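Local coordinates for protein cellulase (PDB 6UI3) that probably hydrolyses internal beta-1,4 linkages of cellulose and related plant polysaccharides, through this family 5 (subfamily 4) catalytic domain of a longer modular protein, at residues Arg68-Tyr73 against His107-Gln112; Tyr78-Ala83 against Thr128-Gln133; Arg87-Val92 against Asn136-Tyr141. All coordinates share one frame; numbering follows the deposited sequence.

Interaction 1: Arg68-Tyr73 against His107-Gln112; sequences RWDENY and HHNKFQ
Asn109 and Asp70 lie flat against each other at the tight centre of this contact, amide over carboxylate with their planes 6° apart, and both flat groups are fixed by backbone N-H groups. Asn109 OD1 takes the N-H of Trp69, which approaches in the carbonyl plane, at 2.9 Å. Asp70 OD2 receives Lys110 N at 2.8 Å, on the syn side but tilted out of the carboxylate plane. With CG between the backbone N and the carbonyl carbon (chi1 62°), the carboxylate is turned to the Asn109 amide and Lys110 N. A water donates to Asp70 OD2 and accepts from Phe111 N. Asn109 ND2 makes a weak bond to Tyr73 OH at 3.1 Å, and Glu126 binds that hydroxyl from helix 120-137.

The looser side holds the exposed Lys110 chain, which leads away, and Arg68, which lays one guanidinium face over His108 CB, oblique to the imidazole, with NH2 3.4 Å from that CB, while NE is bonded to Glu34 O.

These loops follow strands 62-65 and 101-105 at the C-terminal end of the (beta/alpha)8 barrel, where TIM barrels carry their active sites. The reciprocal exchange implies that each loop helps to fix a backbone N-H of the other.

Interaction 2: Tyr78-Ala83 against Thr128-Gln133; sequences YTIDPA and TIVWTQ
Tyr78 meets helix 120-137 twice, once with its ring and once with its backbone. The ring crosses the Ile129 side chain at about a right angle, and Ile129 CD1 lies at the ring edge, near its plane, 3.8 Å from Tyr78 CD2. Closer to the main chain, Tyr78 CB rests 4.0 Å from Ile129 CG2. The carbonyl oxygen Tyr78 O accepts from Gln133 NE2 at 2.8 Å; the N-H is directed almost straight at it, although the donor stands above the carbonyl plane.

At Thr79 the chain turns its side chain off the helix, where OG1 bonds to Asp75, while Thr79 CA passes 3.5 Å from Gln133 OE1. Next comes Ile80, whose N donates to Gln133 OE1 at 2.9 Å, in the carbonyl plane and on a lone pair, with an angle of 176°. One primary amide thus spans the backbone of two residues, answering a C=O with its NH2 and an N-H with its oxygen. Its chain is extended beyond CG, and NE2 also bonds to Ile129 O one turn back in its own helix, from well above that carbonyl plane, which adds a third bond to hold the amide's rotation.

In barrel terms, the loop from strand 62-65 is here tied to the next helix round the outside of the (beta/alpha)8 fold just before its own helix, 82-96, begins. Ile80 CD1 lies beside the amide and reaches Val130 CG1, 4.1 Å away; the side chain also touches Trp69.

Asp81 then caps helix 82-96: OD1 takes the N-H of Ala83 at 2.9 Å, from above the carboxylate plane.

Interaction 3: Arg87-Val92 against Asn136-Tyr141; sequences RVETVV and NHFKDY
Two neighbouring helices of the barrel's outer layer are joined here through a carboxylate gripped by two rings: Glu89, on helix 82-96, is held by His137 and Tyr141 from the end of helix 120-137 and the turn beyond it. Its CG is anti to the backbone N (chi1 178°) and the rest of the chain is extended, which carries the carboxylate to the His137 and Tyr141 donors. Each oxygen has its own donor. His137 NE2 gives its hydrogen to Glu89 OE1 at 2.8 Å; the oxygen lies at the ring edge, near the imidazole plane, but the donor comes from well above the carboxylate plane. The hydroxyl Tyr141 OH donates to Glu89 OE2 at 2.5 Å, a short bond on the anti lone pair, and also bonds to Asn93.

His137 and Glu89 form a histidine–carboxylate hydrogen bond, and the acid would be expected to favour a protonated imidazole. In the (beta/alpha)8 fold, the type I turn from Phe138 to Tyr141 starts the passage from helix 120-137 towards strand 145-148.

Beside the polar pair lies an aromatic layer. Phe138 presents its ring edge to the helix, with CZ 3.7 Å from Glu89 CA and 3.8 Å from Glu89 CB. One face of this ring is covered by His137 CD2, while Phe138 CD1 sits over the centre of the Tyr141 ring. Val92 completes the inner side, placing CG2 4.3 Å from Phe138 CE1 and CG1 an equal distance from Tyr141 CE2, and it continues inward to Ala102 and Val104 on strand 101-105.

How the interactions relate
All three contacts join the strand 62-65/helix 82-96 part of the barrel to the strand 101-105/helix 120-137 part, and their segments alternate along the chain. Interaction 1 is the one on the active-site end of the barrel; the centres of interactions 2 and 3 lie about 11 and 17 Å from that of interaction 1. Interactions 1 and 2 touch directly: Asn72 O lies 2.9 Å from Asp81 N, a probable hydrogen bond, and Tyr73 and Tyr78 meet edge-to-face. Trp69 of interaction 1 touches both others, with CE3 3.7 Å from Ile80 CD1 and CH2 3.8 Å from Val88 CG2. Interactions 2 and 3 share helices 82-96 and 120-137, their centres about 12 Å apart.

Interaction 1: Arg68-Tyr73 against His107-Gln112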
loop_
_atom_site.group_PDB
_atom_site.type_symbol
_atom_site.label_atom_id
_atom_site.label_comp_id
_atom_site.label_asym_id
_atom_site.label_seq_id
_atom_site.Cartn_x
_atom_site.Cartn_y
_atom_site.Cartn_z
ATOM N N ARG A 68 -3.682 8.743 -7.566
ATOM C CA ARG A 68 -2.922 9.778 -8.266
ATOM C C ARG A 68 -3.726 11.069 -8.168
ATOM O O ARG A 68 -4.916 11.067 -8.477
ATOM C CB ARG A 68 -2.745 9.383 -9.735
ATOM C CG ARG A 68 -1.966 10.392 -10.566
ATOM C CD ARG A 68 -1.970 10.053 -12.054
ATOM N NE ARG A 68 -1.564 8.683 -12.362
ATOM C CZ ARG A 68 -0.514 8.319 -13.094
ATOM N NH1 ARG A 68 0.327 9.206 -13.593
ATOM N NH2 ARG A 68 -0.319 7.036 -13.324
ATOM N N TRP A 69 -3.090 12.163 -7.736
ATOM C CA TRP A 69 -3.801 13.414 -7.498
ATOM C C TRP A 69 -3.548 14.499 -8.531
ATOM O O TRP A 69 -4.376 15.414 -8.661
ATOM C CB TRP A 69 -3.427 13.976 -6.121
ATOM C CG TRP A 69 -3.749 13.057 -4.981
ATOM C CD1 TRP A 69 -2.938 12.101 -4.442
ATOM C CD2 TRP A 69 -4.982 13.004 -4.237
ATOM N NE1 TRP A 69 -3.586 11.464 -3.399
ATOM C CE2 TRP A 69 -4.840 11.996 -3.259
ATOM C CE3 TRP A 69 -6.193 13.700 -4.315
ATOM C CZ2 TRP A 69 -5.855 11.683 -2.357
ATOM C CZ3 TRP A 69 -7.206 13.380 -3.422
ATOM C CH2 TRP A 69 -7.028 12.386 -2.456
ATOM N N ASP A 70 -2.434 14.435 -9.256
ATOM C CA ASP A 70 -1.960 15.580 -10.029
ATOM C C ASP A 70 -2.557 15.700 -11.426
ATOM O O ASP A 70 -2.132 16.576 -12.182
ATOM C CB ASP A 70 -0.430 15.682 -10.020
ATOM C CG ASP A 70 0.284 14.509 -10.651
ATOM O OD1 ASP A 70 -0.356 13.492 -10.971
ATOM O OD2 ASP A 70 1.522 14.621 -10.815
ATOM N N GLU A 71 -3.576 14.916 -11.762
ATOM C CA GLU A 71 -4.425 15.216 -12.912
ATOM C C GLU A 71 -5.687 15.943 -12.486
ATOM O O GLU A 71 -6.520 16.272 -13.340
ATOM C CB GLU A 71 -4.774 13.944 -13.696
ATOM C CG GLU A 71 -3.533 13.193 -14.185
ATOM C CD GLU A 71 -3.818 11.946 -15.010
ATOM O OE1 GLU A 71 -4.770 11.221 -14.741
ATOM O OE2 GLU A 71 -3.045 11.687 -15.948
ATOM N N ASN A 72 -5.831 16.231 -11.188
ATOM C CA ASN A 72 -7.025 16.861 -10.638
ATOM C C ASN A 72 -6.717 18.118 -9.842
ATOM O O ASN A 72 -7.465 18.488 -8.920
ATOM C CB ASN A 72 -7.836 15.860 -9.832
ATOM C CG ASN A 72 -8.598 14.949 -10.715
ATOM O OD1 ASN A 72 -9.694 15.285 -11.159
ATOM N ND2 ASN A 72 -8.016 13.803 -11.037
ATOM N N TYR A 73 -5.662 18.823 -10.208
ATOM C CA TYR A 73 -5.397 20.140 -9.641
ATOM C C TYR A 73 -6.167 21.189 -10.437
ATOM O O TYR A 73 -6.144 21.195 -11.670
ATOM C CB TYR A 73 -3.909 20.458 -9.695
ATOM C CG TYR A 73 -2.983 19.554 -8.884
ATOM C CD1 TYR A 73 -3.401 18.885 -7.738
ATOM C CD2 TYR A 73 -1.656 19.410 -9.265
ATOM C CE1 TYR A 73 -2.510 18.099 -7.005
ATOM C CE2 TYR A 73 -0.779 18.624 -8.547
ATOM C CZ TYR A 73 -1.209 17.974 -7.414
ATOM O OH TYR A 73 -0.368 17.184 -6.659
ATOM N N HIS A 107 0.133 8.298 -5.172
ATOM C CA HIS A 107 0.543 7.132 -5.967
ATOM C C HIS A 107 0.674 7.567 -7.418
ATOM O O HIS A 107 -0.307 7.946 -8.060
ATOM C CB HIS A 107 -0.525 6.042 -5.801
ATOM C CG HIS A 107 -0.092 4.645 -6.114
ATOM N ND1 HIS A 107 -0.170 3.632 -5.180
ATOM C CD2 HIS A 107 0.341 4.084 -7.262
ATOM C CE1 HIS A 107 0.214 2.506 -5.752
ATOM N NE2 HIS A 107 0.529 2.749 -7.008
ATOM N N HIS A 108 1.895 7.547 -7.934
ATOM C CA HIS A 108 2.210 7.919 -9.308
ATOM C C HIS A 108 2.035 9.410 -9.619
ATOM O O HIS A 108 2.037 9.772 -10.797
ATOM C CB HIS A 108 1.450 7.127 -10.382
ATOM C CG HIS A 108 1.621 5.641 -10.319
ATOM N ND1 HIS A 108 2.781 5.029 -9.887
ATOM C CD2 HIS A 108 0.776 4.645 -10.672
ATOM C CE1 HIS A 108 2.627 3.716 -9.950
ATOM N NE2 HIS A 108 1.424 3.456 -10.435
ATOM N N ASN A 109 1.884 10.288 -8.629
ATOM C CA ASN A 109 2.114 11.696 -8.914
ATOM C C ASN A 109 3.488 11.820 -9.566
ATOM O O ASN A 109 4.407 11.054 -9.259
ATOM C CB ASN A 109 2.130 12.538 -7.638
ATOM C CG ASN A 109 0.777 13.098 -7.282
ATOM O OD1 ASN A 109 -0.247 12.408 -7.321
ATOM N ND2 ASN A 109 0.763 14.358 -6.885
ATOM N N LYS A 110 3.646 12.812 -10.440
ATOM C CA LYS A 110 4.943 13.054 -11.068
ATOM C C LYS A 110 6.067 13.121 -10.036
ATOM O O LYS A 110 7.158 12.595 -10.258
ATOM C CB LYS A 110 4.883 14.358 -11.867
ATOM C CG LYS A 110 6.186 14.740 -12.544
ATOM C CD LYS A 110 6.476 13.845 -13.724
ATOM C CE LYS A 110 7.234 14.585 -14.825
ATOM N NZ LYS A 110 7.029 13.949 -16.167
ATOM N N PHE A 111 5.828 13.774 -8.898
ATOM C CA PHE A 111 6.917 13.946 -7.935
ATOM C C PHE A 111 7.402 12.634 -7.328
ATOM O O PHE A 111 8.497 12.603 -6.760
ATOM C CB PHE A 111 6.593 15.013 -6.872
ATOM C CG PHE A 111 5.755 14.560 -5.677
ATOM C CD1 PHE A 111 6.338 13.883 -4.621
ATOM C CD2 PHE A 111 4.424 14.913 -5.560
ATOM C CE1 PHE A 111 5.609 13.523 -3.514
ATOM C CE2 PHE A 111 3.686 14.550 -4.429
ATOM C CZ PHE A 111 4.287 13.869 -3.419
ATOM N N GLN A 112 6.624 11.557 -7.435
ATOM C CA GLN A 112 7.074 10.261 -6.939
ATOM C C GLN A 112 8.422 9.863 -7.511
ATOM O O GLN A 112 9.166 9.103 -6.872
ATOM C CB GLN A 112 6.039 9.194 -7.309
ATOM C CG GLN A 112 6.359 7.792 -6.779
ATOM C CD GLN A 112 5.317 6.772 -7.214
ATOM O OE1 GLN A 112 4.484 6.350 -6.423
ATOM N NE2 GLN A 112 5.337 6.396 -8.481
HETATM O O HOH W 1 3.313 15.485 -8.816
#

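Interaction 2: Tyr78-Ala83 against Thr128-Gln133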
loop_
_atom_site.group_PDB
_atom_site.type_symbol
_atom_site.label_atom_id
_atom_site.label_comp_id
_atom_site.label_asym_id
_atom_site.label_seq_id
_atom_site.Cartn_x
_atom_site.Cartn_y
_atom_site.Cartn_z
ATOM N N TYR A 78 -1.543 23.289 -6.692
ATOM C CA TYR A 78 -1.840 21.944 -6.230
ATOM C C TYR A 78 -3.175 21.842 -5.495
ATOM O O TYR A 78 -3.367 20.917 -4.712
ATOM C CB TYR A 78 -0.715 21.354 -5.370
ATOM C CG TYR A 78 0.683 21.651 -5.862
ATOM C CD1 TYR A 78 1.129 21.221 -7.109
ATOM C CD2 TYR A 78 1.574 22.313 -5.052
ATOM C CE1 TYR A 78 2.434 21.471 -7.530
ATOM C CE2 TYR A 78 2.875 22.578 -5.470
ATOM C CZ TYR A 78 3.290 22.150 -6.704
ATOM O OH TYR A 78 4.589 22.399 -7.106
ATOM N N THR A 79 -4.117 22.748 -5.745
ATOM C CA THR A 79 -5.434 22.631 -5.121
ATOM C C THR A 79 -6.201 21.490 -5.771
ATOM O O THR A 79 -6.397 21.482 -6.986
ATOM C CB THR A 79 -6.213 23.933 -5.266
ATOM O OG1 THR A 79 -5.497 25.005 -4.657
ATOM C CG2 THR A 79 -7.597 23.813 -4.611
ATOM N N ILE A 80 -6.665 20.544 -4.969
ATOM C CA ILE A 80 -7.359 19.367 -5.472
ATOM C C ILE A 80 -8.827 19.692 -5.727
ATOM O O ILE A 80 -9.506 20.286 -4.886
ATOM C CB ILE A 80 -7.202 18.207 -4.473
ATOM C CG1 ILE A 80 -5.718 17.817 -4.340
ATOM C CG2 ILE A 80 -8.066 17.020 -4.878
ATOM C CD1 ILE A 80 -5.376 17.049 -3.068
ATOM N N ASP A 81 -9.322 19.276 -6.869
ATOM C CA ASP A 81 -10.737 19.431 -7.197
ATOM C C ASP A 81 -11.605 18.798 -6.125
ATOM O O ASP A 81 -11.477 17.590 -5.879
ATOM C CB ASP A 81 -10.967 18.722 -8.533
ATOM C CG ASP A 81 -12.357 18.935 -9.097
ATOM O OD1 ASP A 81 -13.270 19.337 -8.355
ATOM O OD2 ASP A 81 -12.535 18.658 -10.301
ATOM N N PRO A 82 -12.518 19.541 -5.496
ATOM C CA PRO A 82 -13.425 18.923 -4.510
ATOM C C PRO A 82 -14.175 17.710 -5.031
ATOM O O PRO A 82 -14.488 16.802 -4.252
ATOM C CB PRO A 82 -14.360 20.080 -4.123
ATOM C CG PRO A 82 -13.464 21.312 -4.279
ATOM C CD PRO A 82 -12.681 21.008 -5.541
ATOM N N ALA A 83 -14.499 17.672 -6.321
ATOM C CA ALA A 83 -15.209 16.518 -6.858
ATOM C C ALA A 83 -14.343 15.266 -6.847
ATOM O O ALA A 83 -14.846 14.159 -6.637
ATOM C CB ALA A 83 -15.667 16.810 -8.286
ATOM N N THR A 128 3.601 18.600 0.984
ATOM C CA THR A 128 3.025 19.306 2.127
ATOM C C THR A 128 1.658 19.878 1.771
ATOM O O THR A 128 0.693 19.736 2.533
ATOM C CB THR A 128 3.962 20.423 2.588
ATOM O OG1 THR A 128 5.156 19.851 3.151
ATOM C CG2 THR A 128 3.319 21.310 3.640
ATOM N N ILE A 129 1.553 20.535 0.617
ATOM C CA ILE A 129 0.293 21.167 0.231
ATOM C C ILE A 129 -0.786 20.115 -0.027
ATOM O O ILE A 129 -1.946 20.280 0.377
ATOM C CB ILE A 129 0.533 22.090 -0.978
ATOM C CG1 ILE A 129 1.396 23.278 -0.548
ATOM C CG2 ILE A 129 -0.794 22.546 -1.584
ATOM C CD1 ILE A 129 1.963 24.071 -1.697
ATOM N N VAL A 130 -0.422 19.009 -0.674
ATOM C CA VAL A 130 -1.373 17.934 -0.957
ATOM C C VAL A 130 -1.801 17.237 0.330
ATOM O O VAL A 130 -3.001 17.061 0.580
ATOM C CB VAL A 130 -0.782 16.960 -1.997
ATOM C CG1 VAL A 130 -1.624 15.696 -2.095
ATOM C CG2 VAL A 130 -0.653 17.640 -3.359
ATOM N N TRP A 131 -0.837 16.845 1.172
ATOM C CA TRP A 131 -1.194 16.172 2.415
ATOM C C TRP A 131 -1.978 17.070 3.360
ATOM O O TRP A 131 -2.840 16.571 4.092
ATOM C CB TRP A 131 0.027 15.552 3.117
ATOM C CG TRP A 131 0.243 14.160 2.619
ATOM C CD1 TRP A 131 1.297 13.682 1.881
ATOM C CD2 TRP A 131 -0.668 13.071 2.779
ATOM N NE1 TRP A 131 1.095 12.343 1.591
ATOM C CE2 TRP A 131 -0.113 11.956 2.111
ATOM C CE3 TRP A 131 -1.905 12.932 3.420
ATOM C CZ2 TRP A 131 -0.768 10.717 2.061
ATOM C CZ3 TRP A 131 -2.560 11.705 3.362
ATOM C CH2 TRP A 131 -1.987 10.613 2.686
ATOM N N THR A 132 -1.714 18.379 3.375
ATOM C CA THR A 132 -2.525 19.265 4.208
ATOM C C THR A 132 -3.984 19.192 3.785
ATOM O O THR A 132 -4.882 19.129 4.630
ATOM C CB THR A 132 -1.999 20.700 4.126
ATOM O OG1 THR A 132 -0.668 20.756 4.666
ATOM C CG2 THR A 132 -2.853 21.652 4.940
ATOM N N GLN A 133 -4.237 19.169 2.471
ATOM C CA GLN A 133 -5.610 19.060 1.978
ATOM C C GLN A 133 -6.247 17.711 2.300
ATOM O O GLN A 133 -7.403 17.652 2.728
ATOM C CB GLN A 133 -5.640 19.285 0.469
ATOM C CG GLN A 133 -5.346 20.705 0.054
ATOM C CD GLN A 133 -5.229 20.812 -1.445
ATOM O OE1 GLN A 133 -6.238 20.936 -2.131
ATOM N NE2 GLN A 133 -4.016 20.725 -1.958
#

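Interaction 3: Arg87-Val92 against Asn136-Tyr141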
loop_
_atom_site.group_PDB
_atom_site.type_symbol
_atom_site.label_atom_id
_atom_site.label_comp_id
_atom_site.label_asym_id
_atom_site.label_seq_id
_atom_site.Cartn_x
_atom_site.Cartn_y
_atom_site.Cartn_z
ATOM N N ARG A 87 -14.774 11.774 -4.585
ATOM C CA ARG A 87 -14.760 10.401 -5.081
ATOM C C ARG A 87 -13.858 9.522 -4.225
ATOM O O ARG A 87 -14.219 8.393 -3.879
ATOM C CB ARG A 87 -14.333 10.356 -6.549
ATOM C CG ARG A 87 -14.303 8.953 -7.149
ATOM C CD ARG A 87 -15.670 8.272 -7.097
ATOM N NE ARG A 87 -15.559 6.872 -7.490
ATOM C CZ ARG A 87 -16.390 5.909 -7.109
ATOM N NH1 ARG A 87 -17.448 6.169 -6.348
ATOM N NH2 ARG A 87 -16.130 4.659 -7.486
ATOM N N VAL A 88 -12.667 10.010 -3.889
ATOM C CA VAL A 88 -11.776 9.256 -3.013
ATOM C C VAL A 88 -12.486 8.951 -1.698
ATOM O O VAL A 88 -12.447 7.821 -1.202
ATOM C CB VAL A 88 -10.450 10.014 -2.802
ATOM C CG1 VAL A 88 -9.604 9.299 -1.779
ATOM C CG2 VAL A 88 -9.693 10.173 -4.120
ATOM N N GLU A 89 -13.158 9.958 -1.128
ATOM C CA GLU A 89 -13.898 9.765 0.116
ATOM C C GLU A 89 -15.004 8.718 -0.032
ATOM O O GLU A 89 -15.217 7.905 0.872
ATOM C CB GLU A 89 -14.469 11.112 0.552
ATOM C CG GLU A 89 -15.307 11.052 1.812
ATOM C CD GLU A 89 -15.766 12.418 2.293
ATOM O OE1 GLU A 89 -15.890 13.334 1.458
ATOM O OE2 GLU A 89 -16.006 12.569 3.512
ATOM N N THR A 90 -15.722 8.727 -1.158
ATOM C CA THR A 90 -16.764 7.727 -1.389
ATOM C C THR A 90 -16.182 6.320 -1.373
ATOM O O THR A 90 -16.761 5.405 -0.769
ATOM C CB THR A 90 -17.476 8.027 -2.713
ATOM O OG1 THR A 90 -18.101 9.317 -2.634
ATOM C CG2 THR A 90 -18.519 6.974 -3.037
ATOM N N VAL A 91 -15.035 6.131 -2.030
ATOM C CA VAL A 91 -14.395 4.814 -2.059
ATOM C C VAL A 91 -13.864 4.425 -0.681
ATOM O O VAL A 91 -14.027 3.275 -0.254
ATOM C CB VAL A 91 -13.318 4.777 -3.157
ATOM C CG1 VAL A 91 -12.567 3.458 -3.122
ATOM C CG2 VAL A 91 -13.934 5.002 -4.527
ATOM N N VAL A 92 -13.254 5.366 0.050
ATOM C CA VAL A 92 -12.868 5.109 1.438
ATOM C C VAL A 92 -14.059 4.553 2.205
ATOM O O VAL A 92 -13.943 3.578 2.959
ATOM C CB VAL A 92 -12.320 6.386 2.101
ATOM C CG1 VAL A 92 -12.261 6.261 3.622
ATOM C CG2 VAL A 92 -10.929 6.700 1.555
ATOM N N ASN A 136 -6.764 17.519 6.103
ATOM C CA ASN A 136 -7.844 18.384 6.566
ATOM C C ASN A 136 -9.202 17.805 6.187
ATOM O O ASN A 136 -10.149 17.852 6.980
ATOM C CB ASN A 136 -7.738 19.799 5.992
ATOM C CG ASN A 136 -6.781 20.679 6.744
ATOM O OD1 ASN A 136 -6.261 21.640 6.188
ATOM N ND2 ASN A 136 -6.591 20.405 8.017
ATOM N N HIS A 137 -9.315 17.256 4.973
ATOM C CA HIS A 137 -10.596 16.724 4.524
ATOM C C HIS A 137 -11.072 15.586 5.422
ATOM O O HIS A 137 -12.273 15.458 5.703
ATOM C CB HIS A 137 -10.491 16.226 3.083
ATOM C CG HIS A 137 -11.821 15.913 2.484
ATOM N ND1 HIS A 137 -12.652 16.903 2.020
ATOM C CD2 HIS A 137 -12.487 14.746 2.316
ATOM C CE1 HIS A 137 -13.777 16.361 1.582
ATOM N NE2 HIS A 137 -13.701 15.054 1.745
ATOM N N PHE A 138 -10.147 14.737 5.859
ATOM C CA PHE A 138 -10.471 13.520 6.587
ATOM C C PHE A 138 -10.160 13.613 8.085
ATOM O O PHE A 138 -10.103 12.578 8.760
ATOM C CB PHE A 138 -9.698 12.340 5.982
ATOM C CG PHE A 138 -10.144 11.915 4.600
ATOM C CD1 PHE A 138 -11.242 11.079 4.452
ATOM C CD2 PHE A 138 -9.452 12.307 3.457
ATOM C CE1 PHE A 138 -11.662 10.653 3.206
ATOM C CE2 PHE A 138 -9.866 11.886 2.191
ATOM C CZ PHE A 138 -10.976 11.049 2.064
ATOM N N LYS A 139 -10.016 14.818 8.649
ATOM C CA LYS A 139 -9.432 14.909 9.986
ATOM C C LYS A 139 -10.313 14.296 11.072
ATOM O O LYS A 139 -9.786 13.879 12.110
ATOM C CB LYS A 139 -9.035 16.347 10.355
ATOM C CG LYS A 139 -10.169 17.331 10.502
ATOM C CD LYS A 139 -9.645 18.702 10.926
ATOM C CE LYS A 139 -10.728 19.760 10.850
ATOM N NZ LYS A 139 -10.186 21.109 11.152
ATOM N N ASP A 140 -11.631 14.234 10.881
ATOM C CA ASP A 140 -12.485 13.631 11.912
ATOM C C ASP A 140 -12.738 12.139 11.690
ATOM O O ASP A 140 -13.468 11.520 12.475
ATOM C CB ASP A 140 -13.798 14.422 12.108
ATOM C CG ASP A 140 -14.856 14.151 11.050
ATOM O OD1 ASP A 140 -14.652 13.320 10.153
ATOM O OD2 ASP A 140 -15.945 14.777 11.138
ATOM N N TYR A 141 -12.174 11.546 10.640
ATOM C CA TYR A 141 -12.433 10.148 10.320
ATOM C C TYR A 141 -11.818 9.218 11.359
ATOM O O TYR A 141 -10.792 9.522 11.981
ATOM C CB TYR A 141 -11.875 9.834 8.925
ATOM C CG TYR A 141 -12.890 10.030 7.831
ATOM C CD1 TYR A 141 -13.386 11.294 7.517
ATOM C CD2 TYR A 141 -13.389 8.941 7.141
ATOM C CE1 TYR A 141 -14.350 11.455 6.547
ATOM C CE2 TYR A 141 -14.333 9.083 6.170
ATOM C CZ TYR A 141 -14.828 10.337 5.869
ATOM O OH TYR A 141 -15.811 10.456 4.907
#